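Local coordinates for protein triosephosphate isomerase (Toxoplasma gondii, PDB 5UPR) that probably catalyses the interconversion of D-glyceraldehyde 3-phosphate and dihydroxyacetone phosphate in glycolysis and gluconeogenesis, as a homodimeric enzyme of the triosephosphate isomerase family, at residues A[143-148]-A[176-181]; A[104-109]-A[118-123]; A[153-158]-A[203-208]. One frame throughout, in Å; residues are numbered along the deposited sequence.

Contact 1 (A[143-148]-A[176-181])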
loop_
_atom_site.group_PDB
_atom_site.type_symbol
_atom_site.label_atom_id
_atom_site.label_comp_id
_atom_site.label_asym_id
_atom_site.label_seq_id
_atom_site.Cartn_x
_atom_site.Cartn_y
_atom_site.Cartn_z
ATOM N N GLU A 143 -11.587 -23.646 -11.827
ATOM C CA GLU A 143 -11.851 -24.996 -11.290
ATOM C C GLU A 143 -13.126 -25.033 -10.472
ATOM O O GLU A 143 -13.906 -25.985 -10.588
ATOM C CB GLU A 143 -10.681 -25.502 -10.444
ATOM C CG GLU A 143 -10.845 -26.957 -10.035
ATOM C CD GLU A 143 -11.683 -27.226 -8.754
ATOM O OE1 GLU A 143 -12.554 -28.104 -8.926
ATOM O OE2 GLU A 143 -11.499 -26.616 -7.639
ATOM N N GLU A 144 -13.320 -24.034 -9.611
ATOM C CA GLU A 144 -14.541 -23.924 -8.784
ATOM C C GLU A 144 -15.781 -23.795 -9.669
ATOM O O GLU A 144 -16.780 -24.459 -9.421
ATOM C CB GLU A 144 -14.443 -22.760 -7.787
ATOM C CG GLU A 144 -13.496 -23.065 -6.650
ATOM C CD GLU A 144 -12.995 -21.858 -5.909
ATOM O OE1 GLU A 144 -13.268 -20.688 -6.319
ATOM O OE2 GLU A 144 -12.281 -21.993 -4.908
ATOM N N ARG A 145 -15.686 -22.997 -10.718
ATOM C CA ARG A 145 -16.804 -22.825 -11.648
ATOM C C ARG A 145 -17.177 -24.150 -12.328
ATOM O O ARG A 145 -18.342 -24.547 -12.307
ATOM C CB ARG A 145 -16.497 -21.742 -12.689
ATOM C CG ARG A 145 -17.572 -21.594 -13.819
ATOM C CD ARG A 145 -19.001 -21.269 -13.397
ATOM N NE ARG A 145 -19.125 -19.893 -12.888
ATOM C CZ ARG A 145 -20.267 -19.329 -12.605
ATOM N NH1 ARG A 145 -21.408 -19.955 -12.762
ATOM N NH2 ARG A 145 -20.271 -18.097 -12.151
ATOM N N GLU A 146 -16.184 -24.819 -12.892
ATOM C CA GLU A 146 -16.390 -26.039 -13.693
ATOM C C GLU A 146 -16.802 -27.236 -12.841
ATOM O O GLU A 146 -17.424 -28.138 -13.339
ATOM C CB GLU A 146 -15.138 -26.394 -14.527
ATOM C CG GLU A 146 -14.780 -25.351 -15.585
ATOM C CD GLU A 146 -13.536 -25.661 -16.441
ATOM O OE1 GLU A 146 -12.594 -26.378 -16.003
ATOM O OE2 GLU A 146 -13.484 -25.139 -17.591
ATOM N N SER A 147 -16.474 -27.244 -11.556
ATOM C CA SER A 147 -16.932 -28.294 -10.659
ATOM C C SER A 147 -18.258 -27.961 -9.901
ATOM O O SER A 147 -18.639 -28.659 -8.993
ATOM C CB SER A 147 -15.791 -28.640 -9.707
ATOM O OG SER A 147 -15.507 -27.518 -8.907
ATOM N N GLY A 148 -18.989 -26.945 -10.343
ATOM C CA GLY A 148 -20.281 -26.537 -9.756
ATOM C C GLY A 148 -20.253 -25.892 -8.371
ATOM O O GLY A 148 -21.262 -25.903 -7.696
ATOM N N ILE A 176 -20.780 -4.622 -3.986
ATOM C CA ILE A 176 -20.128 -5.915 -4.192
ATOM C C ILE A 176 -19.672 -5.995 -5.667
ATOM O O ILE A 176 -20.477 -5.737 -6.592
ATOM C CB ILE A 176 -21.103 -7.067 -3.903
ATOM C CG1 ILE A 176 -21.439 -7.056 -2.406
ATOM C CG2 ILE A 176 -20.466 -8.451 -4.301
ATOM C CD1 ILE A 176 -22.365 -8.150 -1.953
ATOM N N ALA A 177 -18.398 -6.304 -5.887
ATOM C CA ALA A 177 -17.877 -6.506 -7.230
ATOM C C ALA A 177 -17.656 -7.996 -7.441
ATOM O O ALA A 177 -16.851 -8.604 -6.754
ATOM C CB ALA A 177 -16.580 -5.760 -7.451
ATOM N N TYR A 178 -18.421 -8.563 -8.364
ATOM C CA TYR A 178 -18.309 -9.975 -8.685
ATOM C C TYR A 178 -17.349 -10.031 -9.847
ATOM O O TYR A 178 -17.711 -9.577 -10.955
ATOM C CB TYR A 178 -19.659 -10.604 -9.043
ATOM C CG TYR A 178 -19.474 -11.977 -9.644
ATOM C CD1 TYR A 178 -18.806 -12.955 -8.952
ATOM C CD2 TYR A 178 -19.926 -12.272 -10.922
ATOM C CE1 TYR A 178 -18.534 -14.190 -9.537
ATOM C CE2 TYR A 178 -19.671 -13.506 -11.514
ATOM C CZ TYR A 178 -18.974 -14.473 -10.810
ATOM O OH TYR A 178 -18.688 -15.700 -11.339
ATOM N N GLU A 179 -16.133 -10.557 -9.609
ATOM C CA GLU A 179 -15.152 -10.732 -10.663
ATOM C C GLU A 179 -14.689 -12.174 -10.687
ATOM O O GLU A 179 -13.866 -12.523 -9.880
ATOM C CB GLU A 179 -13.908 -9.818 -10.552
ATOM C CG GLU A 179 -14.206 -8.361 -10.338
ATOM C CD GLU A 179 -12.911 -7.487 -10.543
ATOM O OE1 GLU A 179 -12.809 -6.850 -11.601
ATOM O OE2 GLU A 179 -11.967 -7.420 -9.675
ATOM N N PRO A 180 -15.245 -13.007 -11.574
ATOM C CA PRO A 180 -14.701 -14.330 -11.630
ATOM C C PRO A 180 -13.206 -14.292 -11.952
ATOM O O PRO A 180 -12.749 -13.545 -12.845
ATOM C CB PRO A 180 -15.499 -15.052 -12.759
ATOM C CG PRO A 180 -16.319 -13.992 -13.465
ATOM C CD PRO A 180 -16.203 -12.708 -12.671
ATOM N N VAL A 181 -12.425 -15.100 -11.226
ATOM C CA VAL A 181 -10.988 -15.015 -11.372
ATOM C C VAL A 181 -10.567 -15.343 -12.809
ATOM O O VAL A 181 -9.647 -14.720 -13.343
ATOM C CB VAL A 181 -10.223 -15.855 -10.327
ATOM C CG1 VAL A 181 -8.688 -15.611 -10.447
ATOM C CG2 VAL A 181 -10.651 -15.425 -8.939
#
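R145 and Y178 meet through one pair of polar groups, and their bond is a compact example of how a short helix outside a barrel can be tied to the end of a barrel strand. NH2 of R145 donates to OH of Y178 over 3.0 Å, with the N-H pointing somewhat aside from the oxygen (140° at the hydrogen). The hydroxyl lies at the edge of the guanidinium and in its plane, as suits an N-H that itself lies in that plane. The two flat groups are turned 65° apart, and the arginine crosses the tyrosine side chain at about a right angle. CG of R145 is anti to its own N (chi1 174°), and bends at the next two torsions then fold the chain across to the phenol.

Charge enters through E140, whose carboxylate forms a salt bridge with R145 NE and a hydrogen bond with Y178 OH. R145 NH2 has a further partner in OG1 of T198, so the guanidinium is held from more than one direction and the hydroxyl is held by E140 and by R145.

The fold explains the pairing. Strand 174-178 is one of the eight parallel strands of the TIM barrel, and A177 to V181 match the family sequence A-Y-E-P-V at its C-terminal end. R145 sits in the last turn of helix 142-146, which a Schellman motif closes: Q149 N bonds to E144 O, and N of G148, the C-prime residue with positive phi, reaches R145 O at 3.2 Å.

Apolar packing surrounds the tyrosine. CD of P180 rests over one face of the Y178 ring, 3.7 Å above its plane and toward the rim. Elsewhere the tyrosine packs on L154 of helix 150-164 and I202 of helix 192-209.

Contact 2 (A[104-109]-A[118-123])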
loop_
_atom_site.group_PDB
_atom_site.type_symbol
_atom_site.label_atom_id
_atom_site.label_comp_id
_atom_site.label_asym_id
_atom_site.label_seq_id
_atom_site.Cartn_x
_atom_site.Cartn_y
_atom_site.Cartn_z
ATOM N N GLU A 104 -6.282 -10.226 -6.946
ATOM C CA GLU A 104 -4.804 -10.090 -6.986
ATOM C C GLU A 104 -4.218 -10.012 -5.548
ATOM O O GLU A 104 -3.186 -10.643 -5.292
ATOM C CB GLU A 104 -4.363 -8.930 -7.896
ATOM C CG GLU A 104 -4.741 -9.149 -9.351
ATOM C CD GLU A 104 -4.958 -7.891 -10.161
ATOM O OE1 GLU A 104 -4.649 -6.775 -9.658
ATOM O OE2 GLU A 104 -5.396 -8.052 -11.376
ATOM N N ARG A 105 -4.911 -9.354 -4.625
ATOM C CA ARG A 105 -4.455 -9.228 -3.231
ATOM C C ARG A 105 -4.817 -10.486 -2.435
ATOM O O ARG A 105 -4.081 -10.819 -1.517
ATOM C CB ARG A 105 -5.031 -7.987 -2.543
ATOM C CG ARG A 105 -4.675 -6.660 -3.253
ATOM C CD ARG A 105 -4.735 -5.491 -2.310
ATOM N NE ARG A 105 -3.759 -5.630 -1.198
ATOM C CZ ARG A 105 -2.429 -5.450 -1.287
ATOM N NH1 ARG A 105 -1.858 -5.004 -2.415
ATOM N NH2 ARG A 105 -1.682 -5.593 -0.211
ATOM N N ARG A 106 -5.926 -11.180 -2.770
ATOM C CA ARG A 106 -6.228 -12.463 -2.140
ATOM C C ARG A 106 -5.156 -13.499 -2.517
ATOM O O ARG A 106 -4.768 -14.313 -1.656
ATOM C CB ARG A 106 -7.625 -13.024 -2.474
ATOM C CG ARG A 106 -8.773 -12.183 -1.908
ATOM C CD ARG A 106 -10.149 -12.611 -2.490
ATOM N NE ARG A 106 -11.283 -11.884 -1.989
ATOM C CZ ARG A 106 -12.057 -12.199 -0.914
ATOM N NH1 ARG A 106 -11.776 -13.195 -0.117
ATOM N NH2 ARG A 106 -13.115 -11.468 -0.640
ATOM N N ALA A 107 -4.621 -13.442 -3.729
ATOM C CA ALA A 107 -3.614 -14.419 -4.147
ATOM C C ALA A 107 -2.230 -14.101 -3.575
ATOM O O ALA A 107 -1.432 -14.994 -3.329
ATOM C CB ALA A 107 -3.506 -14.520 -5.678
ATOM N N GLY A 108 -1.930 -12.829 -3.408
ATOM C CA GLY A 108 -0.658 -12.398 -2.869
ATOM C C GLY A 108 0.385 -12.236 -3.980
ATOM O O GLY A 108 0.155 -12.576 -5.102
ATOM N N PHE A 109 1.519 -11.668 -3.611
ATOM C CA PHE A 109 2.572 -11.234 -4.498
ATOM C C PHE A 109 3.945 -11.735 -4.118
ATOM O O PHE A 109 4.434 -11.553 -2.949
ATOM C CB PHE A 109 2.614 -9.704 -4.498
ATOM C CG PHE A 109 1.285 -9.034 -4.826
ATOM C CD1 PHE A 109 0.815 -8.983 -6.149
ATOM C CD2 PHE A 109 0.483 -8.521 -3.817
ATOM C CE1 PHE A 109 -0.393 -8.354 -6.436
ATOM C CE2 PHE A 109 -0.700 -7.923 -4.087
ATOM C CZ PHE A 109 -1.163 -7.829 -5.429
ATOM N N GLN A 118 -10.847 -14.069 5.953
ATOM C CA GLN A 118 -10.890 -13.425 7.277
ATOM C C GLN A 118 -10.167 -12.059 7.321
ATOM O O GLN A 118 -10.648 -11.109 7.903
ATOM C CB GLN A 118 -10.306 -14.383 8.365
ATOM C CG GLN A 118 -11.245 -15.618 8.602
ATOM C CD GLN A 118 -11.370 -16.623 7.410
ATOM O OE1 GLN A 118 -10.384 -16.892 6.627
ATOM N NE2 GLN A 118 -12.613 -17.215 7.259
ATOM N N VAL A 119 -9.011 -11.977 6.661
ATOM C CA VAL A 119 -8.258 -10.713 6.561
ATOM C C VAL A 119 -9.011 -9.662 5.764
ATOM O O VAL A 119 -9.104 -8.470 6.201
ATOM C CB VAL A 119 -6.834 -10.962 6.025
ATOM C CG1 VAL A 119 -6.165 -9.659 5.593
ATOM C CG2 VAL A 119 -6.009 -11.721 7.064
ATOM N N VAL A 120 -9.616 -10.090 4.646
ATOM C CA VAL A 120 -10.442 -9.152 3.866
ATOM C C VAL A 120 -11.573 -8.618 4.744
ATOM O O VAL A 120 -11.873 -7.405 4.747
ATOM C CB VAL A 120 -10.980 -9.808 2.561
ATOM C CG1 VAL A 120 -12.014 -8.889 1.900
ATOM C CG2 VAL A 120 -9.848 -10.201 1.611
ATOM N N ALA A 121 -12.227 -9.534 5.473
ATOM C CA ALA A 121 -13.341 -9.135 6.323
ATOM C C ALA A 121 -12.908 -8.112 7.383
ATOM O O ALA A 121 -13.643 -7.128 7.671
ATOM C CB ALA A 121 -13.921 -10.365 6.973
ATOM N N LYS A 122 -11.741 -8.360 8.008
ATOM C CA LYS A 122 -11.213 -7.414 8.983
ATOM C C LYS A 122 -10.952 -6.043 8.358
ATOM O O LYS A 122 -11.260 -5.009 8.973
ATOM C CB LYS A 122 -9.934 -7.949 9.600
ATOM C CG LYS A 122 -9.300 -7.104 10.674
ATOM C CD LYS A 122 -8.151 -7.846 11.357
ATOM C CE LYS A 122 -7.581 -6.968 12.461
ATOM N NZ LYS A 122 -8.295 -7.047 13.755
ATOM N N LYS A 123 -10.408 -6.022 7.122
ATOM C CA LYS A 123 -10.225 -4.739 6.438
ATOM C C LYS A 123 -11.580 -4.043 6.211
ATOM O O LYS A 123 -11.672 -2.815 6.381
ATOM C CB LYS A 123 -9.497 -4.903 5.127
ATOM C CG LYS A 123 -8.065 -5.339 5.213
ATOM C CD LYS A 123 -7.349 -5.537 3.875
ATOM C CE LYS A 123 -5.897 -5.704 4.125
ATOM N NZ LYS A 123 -5.039 -5.307 3.016
HETATM O O HOH W 1 -2.236 -6.390 2.811
#
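V120 lies under the guanidinium of R106, and the packing of a methyl against a charged flat group carries the apolar half of this helix-to-helix contact. CG2 of V120 sits 3.9 Å from the guanidinium plane, over its centre, while CG1 of the same valine comes within 3.8 Å of R106 NH2. Because it runs extended from CG to NE (chi3 179°), the R106 side chain reaches over to helix 117-129, where it crosses that of the valine at about a right angle. The polar rim is used otherwise: NE bonds to the carbonyl O of G101 and NH2 to that of C137, which fixes the plane whose face the methyl covers.

The second kind of interaction is electrostatic and mediated. R105 NE and K123 NZ stand 4.4 Å apart, but two carboxylates are shared by the positive groups: E115 and D71 each form salt bridges with both R105 and K123, which probably offsets the like charges. A water adds a third link, accepting from R105 NH2 at 3.2 Å and from K123 NZ at 3.0 Å; it lies at the edge of the arginine's guanidinium, in plane. NH1 of R105 forms a salt bridge with E84 of the second subunit and a hydrogen bond with the carbonyl O of T82 of that subunit, so one guanidinium serves both the fold and the dimer interface.

Within the chain, both helices belong to the link between barrel strands 97-100 and 133-138. Helix 103-107 follows the first strand almost at once and gives way at G108, whose phi is positive; helix 117-129 leads on to the second strand and forms part of the outer layer, while Q157 of the neighbouring helix 150-164 packs on R106.

Contact 3 (A[153-158]-A[203-208])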
loop_
_atom_site.group_PDB
_atom_site.type_symbol
_atom_site.label_atom_id
_atom_site.label_comp_id
_atom_site.label_asym_id
_atom_site.label_seq_id
_atom_site.Cartn_x
_atom_site.Cartn_y
_atom_site.Cartn_z
ATOM N N VAL A 153 -18.745 -21.165 -2.863
ATOM C CA VAL A 153 -17.534 -20.332 -2.714
ATOM C C VAL A 153 -17.906 -18.876 -2.432
ATOM O O VAL A 153 -17.367 -18.247 -1.515
ATOM C CB VAL A 153 -16.614 -20.510 -3.946
ATOM C CG1 VAL A 153 -15.585 -19.365 -4.017
ATOM C CG2 VAL A 153 -15.942 -21.869 -3.841
ATOM N N LEU A 154 -18.817 -18.318 -3.210
ATOM C CA LEU A 154 -19.168 -16.901 -3.009
ATOM C C LEU A 154 -19.851 -16.724 -1.653
ATOM O O LEU A 154 -19.553 -15.747 -0.964
ATOM C CB LEU A 154 -20.077 -16.399 -4.153
ATOM C CG LEU A 154 -19.484 -16.425 -5.558
ATOM C CD1 LEU A 154 -20.507 -15.939 -6.580
ATOM C CD2 LEU A 154 -18.197 -15.614 -5.625
ATOM N N SER A 155 -20.687 -17.700 -1.230
ATOM C CA SER A 155 -21.235 -17.651 0.096
ATOM C C SER A 155 -20.160 -17.614 1.206
ATOM O O SER A 155 -20.328 -16.883 2.163
ATOM C CB SER A 155 -22.186 -18.830 0.409
ATOM O OG SER A 155 -23.187 -18.943 -0.580
ATOM N N GLU A 156 -19.135 -18.447 1.086
ATOM C CA GLU A 156 -18.020 -18.514 2.083
ATOM C C GLU A 156 -17.294 -17.141 2.134
ATOM O O GLU A 156 -16.989 -16.628 3.226
ATOM C CB GLU A 156 -16.968 -19.572 1.692
ATOM C CG GLU A 156 -17.342 -21.013 1.805
ATOM C CD GLU A 156 -16.263 -21.964 1.170
ATOM O OE1 GLU A 156 -15.166 -21.519 0.673
ATOM O OE2 GLU A 156 -16.530 -23.227 1.118
ATOM N N GLN A 157 -17.029 -16.548 0.967
ATOM C CA GLN A 157 -16.371 -15.254 0.932
ATOM C C GLN A 157 -17.189 -14.142 1.589
ATOM O O GLN A 157 -16.698 -13.339 2.372
ATOM C CB GLN A 157 -16.044 -14.860 -0.526
ATOM C CG GLN A 157 -14.943 -15.726 -1.127
ATOM C CD GLN A 157 -14.577 -15.286 -2.507
ATOM O OE1 GLN A 157 -15.443 -14.901 -3.307
ATOM N NE2 GLN A 157 -13.269 -15.238 -2.812
ATOM N N LEU A 158 -18.477 -14.125 1.286
ATOM C CA LEU A 158 -19.389 -13.145 1.855
ATOM C C LEU A 158 -19.689 -13.416 3.330
ATOM O O LEU A 158 -19.773 -12.477 4.107
ATOM C CB LEU A 158 -20.644 -13.118 1.027
ATOM C CG LEU A 158 -20.530 -12.522 -0.327
ATOM C CD1 LEU A 158 -21.684 -12.889 -1.256
ATOM C CD2 LEU A 158 -20.473 -11.017 -0.181
ATOM N N ARG A 203 -27.349 -11.685 -4.670
ATOM C CA ARG A 203 -28.462 -10.906 -4.061
ATOM C C ARG A 203 -29.346 -11.790 -3.165
ATOM O O ARG A 203 -29.760 -11.339 -2.126
ATOM C CB ARG A 203 -29.258 -10.152 -5.124
ATOM C CG ARG A 203 -30.089 -8.989 -4.585
ATOM C CD ARG A 203 -30.828 -8.199 -5.671
ATOM N NE ARG A 203 -29.896 -7.702 -6.710
ATOM C CZ ARG A 203 -29.048 -6.689 -6.576
ATOM N NH1 ARG A 203 -28.977 -5.981 -5.474
ATOM N NH2 ARG A 203 -28.242 -6.381 -7.589
ATOM N N ASN A 204 -29.541 -13.048 -3.525
ATOM C CA ASN A 204 -30.304 -13.993 -2.696
ATOM C C ASN A 204 -29.493 -14.269 -1.439
ATOM O O ASN A 204 -30.093 -14.429 -0.382
ATOM C CB ASN A 204 -30.641 -15.334 -3.374
ATOM C CG ASN A 204 -31.612 -15.211 -4.541
ATOM O OD1 ASN A 204 -32.354 -14.230 -4.666
ATOM N ND2 ASN A 204 -31.579 -16.219 -5.439
ATOM N N TRP A 205 -28.159 -14.306 -1.526
ATOM C CA TRP A 205 -27.346 -14.466 -0.337
ATOM C C TRP A 205 -27.564 -13.286 0.614
ATOM O O TRP A 205 -27.752 -13.511 1.822
ATOM C CB TRP A 205 -25.826 -14.650 -0.657
ATOM C CG TRP A 205 -25.015 -14.874 0.602
ATOM C CD1 TRP A 205 -24.720 -16.085 1.203
ATOM C CD2 TRP A 205 -24.484 -13.866 1.466
ATOM N NE1 TRP A 205 -24.050 -15.863 2.381
ATOM C CE2 TRP A 205 -23.852 -14.517 2.546
ATOM C CE3 TRP A 205 -24.451 -12.457 1.404
ATOM C CZ2 TRP A 205 -23.296 -13.805 3.610
ATOM C CZ3 TRP A 205 -23.842 -11.753 2.482
ATOM C CH2 TRP A 205 -23.250 -12.434 3.515
ATOM N N LEU A 206 -27.513 -12.023 0.092
ATOM C CA LEU A 206 -27.727 -10.850 0.931
ATOM C C LEU A 206 -29.074 -10.951 1.656
ATOM O O LEU A 206 -29.170 -10.623 2.829
ATOM C CB LEU A 206 -27.639 -9.563 0.146
ATOM C CG LEU A 206 -26.279 -9.206 -0.439
ATOM C CD1 LEU A 206 -26.420 -8.100 -1.497
ATOM C CD2 LEU A 206 -25.371 -8.780 0.669
ATOM N N ALA A 207 -30.102 -11.363 0.939
ATOM C CA ALA A 207 -31.445 -11.417 1.478
ATOM C C ALA A 207 -31.589 -12.397 2.639
ATOM O O ALA A 207 -32.289 -12.114 3.544
ATOM C CB ALA A 207 -32.499 -11.746 0.379
ATOM N N GLN A 208 -30.966 -13.567 2.520
ATOM C CA GLN A 208 -31.043 -14.663 3.543
ATOM C C GLN A 208 -30.097 -14.396 4.711
ATOM O O GLN A 208 -30.470 -14.647 5.818
ATOM C CB GLN A 208 -30.754 -16.041 2.891
ATOM C CG GLN A 208 -30.103 -17.198 3.696
ATOM C CD GLN A 208 -31.067 -18.174 4.250
ATOM O OE1 GLN A 208 -31.992 -18.618 3.524
ATOM N NE2 GLN A 208 -30.861 -18.585 5.507
#
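OG of S155, hydrogen-bonded to the carbonyl O of Q151 one turn earlier in its own helix, also rests against the indole of W205, 3.7 Å from CD1. The approach is oblique to the ring, and CB of the serine lies almost as near, at 3.8 Å from the same carbon. The bond to Q151 holds OG beside the helix, from where OG and CB together border the five-membered end of the tryptophan.

The six-membered end is covered by L158. CB of L158 stands 3.5 Å from the centroid of that ring and only 5° off its normal, a CH-pi contact squarely over the face. CD1 of the leucine lies on the same side, out past the rim beside CE3 of W205 (3.9 Å), and the carbonyl O of L158 comes to 3.5 Å from CH2. W205 reaches this place because CG is anti to its N (chi1 -178°), and chi2 near 90° turns one ring face to L158.

Right-handed beta-alpha-beta crossovers between parallel strands bring successive helices side by side on the outside of a TIM barrel. Helix 150-164 lies in the link from strand 133-138 to strand 174-178, after helix 142-146, and helix 192-209 follows strand 174-178. The tryptophan reaches from helix 192-209 to helix 150-164, against S155 and L158, about one turn apart.

Further in, L158 packs on I138 and I176 of those strands, and L206 packs on I176. CD2 of L206 lies at the edge of the W205 ring, in its plane, while W171 and V210 supply loop neighbours for the indole.

All three contacts lie in the helical layer and strand ends of one barrel, each partly buried rather than fully core. Contacts 1 and 3 hold neighbouring, not shared, elements: 153-158 is on the helix just after the one holding 143-148 and just before the strand holding 176-181, and the two contacts pack directly on each other. Contact 1 joins a buried strand end to a helix with exposed residues, by a single polar bond; contact 3 joins two outer helices by aromatic and aliphatic packing. Contact 2, about 16 and 18 Å from them between centres, mixes both styles, and alone of the three it touches the second subunit. It also meets contact 3, but not contact 1.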